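Stk_08120 (Sulfolobus tokodaii str. 7, PDB 2EJX) probably acts as a fatty acid carrier, as a member of a thermoacidophile-specific family related to the Bet v 1-like proteins. Local coordinates at residues Glu47-Glu52 / Tyr60-Arg65. Numbering follows the deposited sequence.
Sequences EIFEAE and YKVKGR
The Phe49 ring lies flat over the backbone of Lys63-Gly64; one face lies over Gly64 N, 3.6 Å from the ring plane, and Lys63 C, both offset toward the rim. Ile48 CG1 rests over the centre of the Arg65 guanidinium, 3.8 Å above its plane, and Val62 CG1 sits at the edge of the Tyr60 ring, in its plane. This cross-strand pairing belongs to an antiparallel beta hairpin, strands 48-55 and 58-69, in the curved sheet of a Bet v 1-like fold. Phe49 CG stands between its backbone N and carbonyl carbon (chi1 76°), which swings the ring across to Gly64, where a CB would collide with CE2. Ile31 of helix 27-34 and Tyr77 also touch this ring; an alanine at Phe49 would probably open a gap between the sheet and helix 27-34 and uncover the Gly64 backbone. On the sheet face that carries Phe49, Ala51 CB meets Val62 CG1 at 3.9 Å. Reciprocal N-H...O bonds join Phe49 to Gly64 and Ala51 to Val62. On the opposite sheet face, with Ile48 and Arg65, Glu52 and Lys61 run side by side, touching through their CG atoms. Glu45 and Lys68 form salt bridges with Arg65 and Glu47, respectively; one water donates to Glu47 OE1 and accepts from Arg65 NE at 3.2 Å.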
loop_
_atom_site.group_PDB
_atom_site.type_symbol
_atom_site.label_atom_id
_atom_site.label_comp_id
_atom_site.label_asym_id
_atom_site.label_seq_id
_atom_site.Cartn_x
_atom_site.Cartn_y
_atom_site.Cartn_z
ATOM N N GLU A 47 -5.985 3.472 12.296
ATOM C CA GLU A 47 -5.727 2.138 11.809
ATOM C C GLU A 47 -6.842 1.576 10.926
ATOM O O GLU A 47 -6.796 0.407 10.612
ATOM C CB GLU A 47 -5.412 1.192 12.963
ATOM C CG GLU A 47 -4.228 1.672 13.804
ATOM C CD GLU A 47 -3.512 0.544 14.504
ATOM O OE1 GLU A 47 -4.089 -0.020 15.459
ATOM O OE2 GLU A 47 -2.367 0.222 14.110
ATOM N N ILE A 48 -7.833 2.395 10.564
ATOM C CA ILE A 48 -8.948 1.938 9.722
ATOM C C ILE A 48 -9.107 2.795 8.490
ATOM O O ILE A 48 -8.909 4.004 8.544
ATOM C CB ILE A 48 -10.314 1.926 10.489
ATOM C CG1 ILE A 48 -10.160 1.317 11.869
ATOM C CG2 ILE A 48 -11.363 1.150 9.703
ATOM C CD1 ILE A 48 -11.336 1.615 12.777
ATOM N N PHE A 49 -9.494 2.181 7.371
ATOM C CA PHE A 49 -9.727 2.942 6.185
ATOM C C PHE A 49 -10.879 2.381 5.370
ATOM O O PHE A 49 -11.196 1.197 5.456
ATOM C CB PHE A 49 -8.452 2.949 5.321
ATOM C CG PHE A 49 -8.220 1.669 4.605
ATOM C CD1 PHE A 49 -8.694 1.509 3.295
ATOM C CD2 PHE A 49 -7.544 0.627 5.227
ATOM C CE1 PHE A 49 -8.497 0.343 2.614
ATOM C CE2 PHE A 49 -7.342 -0.567 4.559
ATOM C CZ PHE A 49 -7.825 -0.710 3.250
ATOM N N GLU A 50 -11.479 3.263 4.592
ATOM C CA GLU A 50 -12.381 2.887 3.508
ATOM C C GLU A 50 -11.935 3.647 2.275
ATOM O O GLU A 50 -11.654 4.865 2.327
ATOM C CB GLU A 50 -13.826 3.289 3.856
ATOM C CG GLU A 50 -14.292 2.761 5.185
ATOM C CD GLU A 50 -15.435 3.566 5.797
ATOM O OE1 GLU A 50 -16.272 4.107 5.037
ATOM O OE2 GLU A 50 -15.476 3.666 7.053
ATOM N N ALA A 51 -11.907 2.955 1.143
ATOM C CA ALA A 51 -11.530 3.598 -0.084
ATOM C C ALA A 51 -12.372 3.092 -1.263
ATOM O O ALA A 51 -12.978 2.027 -1.192
ATOM C CB ALA A 51 -10.032 3.360 -0.362
ATOM N N GLU A 52 -12.400 3.900 -2.311
ATOM C CA GLU A 52 -13.096 3.588 -3.547
ATOM C C GLU A 52 -12.142 3.799 -4.692
ATOM O O GLU A 52 -11.406 4.783 -4.747
ATOM C CB GLU A 52 -14.330 4.505 -3.716
ATOM C CG GLU A 52 -15.496 4.094 -2.757
ATOM C CD GLU A 52 -16.784 4.924 -2.933
ATOM O OE1 GLU A 52 -17.129 5.304 -4.073
ATOM O OE2 GLU A 52 -17.443 5.207 -1.911
ATOM N N TYR A 60 -14.761 -0.314 -7.425
ATOM C CA TYR A 60 -14.746 -1.154 -6.254
ATOM C C TYR A 60 -14.676 -0.289 -5.008
ATOM O O TYR A 60 -14.239 0.875 -5.064
ATOM C CB TYR A 60 -13.592 -2.167 -6.276
ATOM C CG TYR A 60 -12.233 -1.526 -6.248
ATOM C CD1 TYR A 60 -11.565 -1.325 -5.033
ATOM C CD2 TYR A 60 -11.638 -1.055 -7.423
ATOM C CE1 TYR A 60 -10.321 -0.714 -4.989
ATOM C CE2 TYR A 60 -10.381 -0.454 -7.399
ATOM C CZ TYR A 60 -9.737 -0.269 -6.171
ATOM O OH TYR A 60 -8.493 0.326 -6.114
ATOM N N LYS A 61 -15.171 -0.862 -3.924
ATOM C CA LYS A 61 -15.129 -0.257 -2.586
ATOM C C LYS A 61 -14.311 -1.162 -1.710
ATOM O O LYS A 61 -14.648 -2.348 -1.552
ATOM C CB LYS A 61 -16.529 -0.164 -1.991
ATOM C CG LYS A 61 -17.298 1.018 -2.428
ATOM C CD LYS A 61 -18.765 0.912 -1.980
ATOM C CE LYS A 61 -19.047 1.700 -0.710
ATOM N NZ LYS A 61 -18.739 0.922 0.516
ATOM N N VAL A 62 -13.242 -0.638 -1.128
ATOM C CA VAL A 62 -12.409 -1.437 -0.257
ATOM C C VAL A 62 -12.359 -0.752 1.134
ATOM O O VAL A 62 -12.432 0.489 1.239
ATOM C CB VAL A 62 -10.999 -1.734 -0.887
ATOM C CG1 VAL A 62 -10.273 -0.458 -1.207
ATOM C CG2 VAL A 62 -10.141 -2.623 -0.013
ATOM N N LYS A 63 -12.330 -1.568 2.177
ATOM C CA LYS A 63 -12.101 -1.055 3.541
ATOM C C LYS A 63 -11.274 -2.086 4.302
ATOM O O LYS A 63 -11.125 -3.230 3.886
ATOM C CB LYS A 63 -13.435 -0.759 4.263
ATOM C CG LYS A 63 -14.172 -2.020 4.667
ATOM C CD LYS A 63 -15.587 -1.659 5.078
ATOM C CE LYS A 63 -16.275 -2.827 5.815
ATOM N NZ LYS A 63 -16.920 -3.689 4.834
ATOM N N GLY A 64 -10.666 -1.695 5.404
ATOM C CA GLY A 64 -9.781 -2.611 6.074
ATOM C C GLY A 64 -9.098 -2.000 7.304
ATOM O O GLY A 64 -9.447 -0.904 7.718
ATOM N N ARG A 65 -8.128 -2.729 7.832
ATOM C CA ARG A 65 -7.469 -2.418 9.115
ATOM C C ARG A 65 -5.988 -2.709 9.029
ATOM O O ARG A 65 -5.577 -3.668 8.411
ATOM C CB ARG A 65 -8.092 -3.251 10.260
ATOM C CG ARG A 65 -7.519 -2.962 11.685
ATOM C CD ARG A 65 -8.608 -3.027 12.775
ATOM N NE ARG A 65 -8.283 -2.043 13.814
ATOM C CZ ARG A 65 -9.171 -1.388 14.557
ATOM N NH1 ARG A 65 -10.473 -1.597 14.405
ATOM N NH2 ARG A 65 -8.745 -0.509 15.463
HETATM O O HOH W 1 -5.238 -2.632 14.377
#